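Local coordinates for adenylate cyclase-like protein (Chlamydia trachomatis, PDB 4QO6), which forms part of the inner membrane ring of the type III secretion system, this piece being its extended periplasmic region, at residues G99-E110 with L129-Q139. Residues are numbered along the deposited sequence; the frame is centred on the assembly and turned at random.
Sequences GIFVISGYLKTE and LLDNKVIIESQ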
loop_
_atom_site.group_PDB
_atom_site.type_symbol
_atom_site.label_atom_id
_atom_site.label_comp_id
_atom_site.label_asym_id
_atom_site.label_seq_id
_atom_site.Cartn_x
_atom_site.Cartn_y
_atom_site.Cartn_z
ATOM N N GLY A 99 -13.304 -6.175 7.240
ATOM C CA GLY A 99 -14.039 -5.218 6.472
ATOM C C GLY A 99 -13.245 -4.070 5.875
ATOM O O GLY A 99 -13.844 -3.233 5.235
ATOM N N ILE A 100 -11.929 -4.045 6.011
ATOM C CA ILE A 100 -11.103 -3.006 5.369
ATOM C C ILE A 100 -10.085 -3.713 4.479
ATOM O O ILE A 100 -9.302 -4.540 4.991
ATOM C CB ILE A 100 -10.258 -2.161 6.365
ATOM C CG1 ILE A 100 -11.083 -1.524 7.499
ATOM C CG2 ILE A 100 -9.539 -1.051 5.632
ATOM C CD1 ILE A 100 -12.180 -0.584 7.049
ATOM N N PHE A 101 -10.097 -3.381 3.170
ATOM C CA PHE A 101 -9.116 -3.905 2.213
ATOM C C PHE A 101 -8.200 -2.764 1.710
ATOM O O PHE A 101 -8.673 -1.648 1.454
ATOM C CB PHE A 101 -9.802 -4.592 1.014
ATOM C CG PHE A 101 -10.591 -5.809 1.406
ATOM C CD1 PHE A 101 -9.964 -7.020 1.611
ATOM C CD2 PHE A 101 -11.899 -5.712 1.690
ATOM C CE1 PHE A 101 -10.652 -8.119 2.018
ATOM C CE2 PHE A 101 -12.608 -6.817 2.051
ATOM C CZ PHE A 101 -11.980 -8.011 2.230
ATOM N N VAL A 102 -6.904 -3.084 1.552
ATOM C CA VAL A 102 -5.868 -2.141 1.177
ATOM C C VAL A 102 -5.106 -2.709 -0.012
ATOM O O VAL A 102 -4.656 -3.849 0.036
ATOM C CB VAL A 102 -4.864 -1.928 2.319
ATOM C CG1 VAL A 102 -3.743 -0.988 1.879
ATOM C CG2 VAL A 102 -5.565 -1.348 3.553
ATOM N N ILE A 103 -5.005 -1.931 -1.083
ATOM C CA ILE A 103 -4.327 -2.346 -2.311
ATOM C C ILE A 103 -3.056 -1.480 -2.404
ATOM O O ILE A 103 -3.130 -0.242 -2.287
ATOM C CB ILE A 103 -5.249 -2.203 -3.575
ATOM C CG1 ILE A 103 -4.542 -2.646 -4.856
ATOM C CG2 ILE A 103 -5.714 -0.785 -3.819
ATOM C CD1 ILE A 103 -4.729 -4.109 -5.116
ATOM N N SER A 104 -1.899 -2.112 -2.647
ATOM C CA SER A 104 -0.625 -1.389 -2.543
ATOM C C SER A 104 0.344 -1.882 -3.572
ATOM O O SER A 104 0.143 -2.939 -4.127
ATOM C CB SER A 104 -0.034 -1.538 -1.123
ATOM O OG SER A 104 0.276 -2.893 -0.926
ATOM N N GLY A 105 1.408 -1.104 -3.773
ATOM C CA GLY A 105 2.479 -1.348 -4.755
ATOM C C GLY A 105 2.716 -0.129 -5.651
ATOM O O GLY A 105 2.210 0.953 -5.361
ATOM N N TYR A 106 3.444 -0.324 -6.760
ATOM C CA TYR A 106 3.813 0.724 -7.722
ATOM C C TYR A 106 3.221 0.450 -9.084
ATOM O O TYR A 106 3.171 -0.675 -9.466
ATOM C CB TYR A 106 5.365 0.781 -7.886
ATOM C CG TYR A 106 6.042 1.175 -6.617
ATOM C CD1 TYR A 106 6.094 2.501 -6.234
ATOM C CD2 TYR A 106 6.568 0.216 -5.760
ATOM C CE1 TYR A 106 6.662 2.866 -5.023
ATOM C CE2 TYR A 106 7.159 0.579 -4.567
ATOM C CZ TYR A 106 7.210 1.897 -4.213
ATOM O OH TYR A 106 7.787 2.250 -3.018
ATOM N N LEU A 107 2.768 1.473 -9.786
ATOM C CA LEU A 107 2.444 1.423 -11.223
ATOM C C LEU A 107 3.262 2.548 -11.855
ATOM O O LEU A 107 3.744 3.441 -11.155
ATOM C CB LEU A 107 0.931 1.647 -11.527
ATOM C CG LEU A 107 0.007 0.523 -11.019
ATOM C CD1 LEU A 107 -1.467 0.840 -11.056
ATOM C CD2 LEU A 107 0.281 -0.743 -11.805
ATOM N N LYS A 108 3.414 2.488 -13.171
ATOM C CA LYS A 108 4.334 3.348 -13.892
ATOM C C LYS A 108 3.662 4.664 -14.124
ATOM O O LYS A 108 4.249 5.670 -13.820
ATOM C CB LYS A 108 4.751 2.714 -15.219
ATOM C CG LYS A 108 5.826 3.470 -15.977
ATOM C CD LYS A 108 7.224 2.951 -15.666
ATOM C CE LYS A 108 8.304 3.898 -16.198
ATOM N NZ LYS A 108 9.637 3.653 -15.568
ATOM N N THR A 109 2.419 4.647 -14.617
ATOM C CA THR A 109 1.698 5.859 -15.025
ATOM C C THR A 109 0.247 5.916 -14.559
ATOM O O THR A 109 -0.297 4.898 -14.144
ATOM C CB THR A 109 1.642 5.939 -16.573
ATOM O OG1 THR A 109 1.088 4.718 -17.099
ATOM C CG2 THR A 109 3.035 6.176 -17.144
ATOM N N GLU A 110 -0.388 7.084 -14.689
ATOM C CA GLU A 110 -1.839 7.248 -14.409
ATOM C C GLU A 110 -2.750 6.377 -15.285
ATOM O O GLU A 110 -3.901 6.100 -14.914
ATOM C CB GLU A 110 -2.314 8.708 -14.578
ATOM C CG GLU A 110 -1.884 9.677 -13.494
ATOM C CD GLU A 110 -0.942 10.781 -13.991
ATOM O OE1 GLU A 110 -1.015 11.189 -15.184
ATOM O OE2 GLU A 110 -0.127 11.269 -13.174
ATOM N N LEU A 129 -15.194 -0.892 0.332
ATOM C CA LEU A 129 -14.414 -1.125 1.564
ATOM C C LEU A 129 -12.935 -1.029 1.214
ATOM O O LEU A 129 -12.086 -1.316 2.063
ATOM C CB LEU A 129 -14.694 -2.551 2.110
ATOM C CG LEU A 129 -16.175 -2.919 2.391
ATOM C CD1 LEU A 129 -16.356 -4.279 3.057
ATOM C CD2 LEU A 129 -16.829 -1.838 3.207
ATOM N N LEU A 130 -12.617 -0.660 -0.030
ATOM C CA LEU A 130 -11.205 -0.674 -0.488
ATOM C C LEU A 130 -10.473 0.643 -0.348
ATOM O O LEU A 130 -10.923 1.665 -0.888
ATOM C CB LEU A 130 -11.157 -1.063 -1.971
ATOM C CG LEU A 130 -9.826 -1.212 -2.731
ATOM C CD1 LEU A 130 -8.973 -2.264 -2.067
ATOM C CD2 LEU A 130 -10.138 -1.597 -4.210
ATOM N N ASP A 131 -9.319 0.612 0.330
ATOM C CA ASP A 131 -8.425 1.770 0.445
ATOM C C ASP A 131 -7.273 1.663 -0.567
ATOM O O ASP A 131 -6.515 0.682 -0.585
ATOM C CB ASP A 131 -7.820 1.836 1.872
ATOM C CG ASP A 131 -6.969 3.092 2.109
ATOM O OD1 ASP A 131 -7.173 4.121 1.425
ATOM O OD2 ASP A 131 -6.096 3.083 3.002
ATOM N N ASN A 132 -7.075 2.698 -1.361
ATOM C CA ASN A 132 -6.089 2.619 -2.391
ATOM C C ASN A 132 -4.804 3.305 -2.018
ATOM O O ASN A 132 -4.796 4.499 -1.883
ATOM C CB ASN A 132 -6.575 3.226 -3.687
ATOM C CG ASN A 132 -5.428 3.492 -4.615
ATOM O OD1 ASN A 132 -4.658 2.581 -4.946
ATOM N ND2 ASN A 132 -5.248 4.748 -4.974
ATOM N N LYS A 133 -3.712 2.539 -1.914
ATOM C CA LYS A 133 -2.420 3.055 -1.567
ATOM C C LYS A 133 -1.373 2.843 -2.641
ATOM O O LYS A 133 -0.195 3.025 -2.417
ATOM C CB LYS A 133 -1.944 2.431 -0.253
ATOM C CG LYS A 133 -2.817 2.812 0.914
ATOM C CD LYS A 133 -1.992 2.738 2.196
ATOM C CE LYS A 133 -2.742 3.271 3.406
ATOM N NZ LYS A 133 -3.208 2.143 4.262
ATOM N N VAL A 134 -1.790 2.530 -3.849
ATOM C CA VAL A 134 -0.843 2.321 -4.899
ATOM C C VAL A 134 -0.087 3.623 -5.194
ATOM O O VAL A 134 -0.691 4.699 -5.234
ATOM C CB VAL A 134 -1.566 1.786 -6.161
ATOM C CG1 VAL A 134 -0.615 1.750 -7.345
ATOM C CG2 VAL A 134 -2.098 0.389 -5.871
ATOM N N ILE A 135 1.220 3.516 -5.415
ATOM C CA ILE A 135 2.064 4.668 -5.738
ATOM C C ILE A 135 2.211 4.805 -7.295
ATOM O O ILE A 135 2.569 3.835 -7.962
ATOM C CB ILE A 135 3.460 4.496 -5.101
ATOM C CG1 ILE A 135 3.409 4.157 -3.589
ATOM C CG2 ILE A 135 4.329 5.741 -5.322
ATOM C CD1 ILE A 135 3.121 5.313 -2.692
ATOM N N ILE A 136 1.972 5.991 -7.878
ATOM C CA ILE A 136 2.197 6.176 -9.352
ATOM C C ILE A 136 3.605 6.757 -9.614
ATOM O O ILE A 136 3.922 7.848 -9.167
ATOM C CB ILE A 136 1.138 7.092 -10.017
ATOM C CG1 ILE A 136 -0.298 6.653 -9.667
ATOM C CG2 ILE A 136 1.320 7.130 -11.533
ATOM C CD1 ILE A 136 -0.575 5.185 -9.916
ATOM N N GLU A 137 4.445 6.027 -10.320
ATOM C CA GLU A 137 5.833 6.464 -10.544
ATOM C C GLU A 137 5.973 7.822 -11.247
ATOM O O GLU A 137 6.704 8.673 -10.782
ATOM C CB GLU A 137 6.652 5.378 -11.256
ATOM C CG GLU A 137 7.069 4.247 -10.315
ATOM C CD GLU A 137 7.512 2.967 -11.024
ATOM O OE1 GLU A 137 7.566 2.932 -12.284
ATOM O OE2 GLU A 137 7.836 1.989 -10.300
ATOM N N SER A 138 5.220 8.049 -12.316
ATOM C CA SER A 138 5.205 9.350 -12.971
ATOM C C SER A 138 4.895 10.488 -11.981
ATOM O O SER A 138 5.449 11.563 -12.104
ATOM C CB SER A 138 4.225 9.378 -14.155
ATOM O OG SER A 138 2.875 9.427 -13.723
ATOM N N GLN A 139 4.049 10.259 -10.983
ATOM C CA GLN A 139 3.757 11.311 -9.992
ATOM C C GLN A 139 4.905 11.581 -9.021
ATOM O O GLN A 139 5.165 12.732 -8.643
ATOM C CB GLN A 139 2.463 11.012 -9.221
ATOM C CG GLN A 139 1.232 11.243 -10.077
ATOM C CD GLN A 139 -0.060 10.645 -9.503
ATOM O OE1 GLN A 139 -0.151 10.316 -8.307
ATOM N NE2 GLN A 139 -1.073 10.496 -10.371
HETATM O O HOH W 1 1.603 1.369 -1.894
#
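Ile-103 meets Val-134, Leu-130 and Asn-132 where strand 100-107 pairs in parallel with strand 130-136, and has the most surface buried here. Backbone bonds flank it: Ile-103 N donates to Asp-131 O (3.1 Å) and Ile-103 O accepts from Lys-133 N (2.9 Å). With CG1 anti to the backbone N (chi1 -180°), the side chain sets Ile-103 CG1 4.0 Å from Val-134 CG2, while CG2 faces Leu-130 CD1 and Asn-132 OD1, on the side that helix 71-83 covers through Leu-82. Beyond Ile-103 the pairing is interrupted: a water accepts from Gly-105 N and donates to Lys-133 O, and Asn-132 OD1 takes the Val-134 N-H in an Asx turn. Direct bonding resumes from Ile-135 N to Gly-105 O (2.7 Å).

Glu-137 begins helix 137-150, and its N donates to Leu-107 O (2.8 Å). Its carboxylate oxygens diverge: OE1 lies alongside the aliphatic part of Lys-108, whose NZ makes a long salt bridge, whereas OE2 accepts from Asn-162 N. The Tyr-106 ring runs alongside Ile-135, with Tyr-106 CD1 3.5 Å from Ile-135 CB. These parallel strands belong to a beta-alpha-beta unit connected through helix 110-123, consistent with a BON-like domain. Direct backbone bonds thus hold both ends of the pairing while its middle relies on water and an Asx turn; bonds from Glu-137 OE2 to Asn-162 and Tyr-106 OH to Gly-191 link this sheet to the following domain.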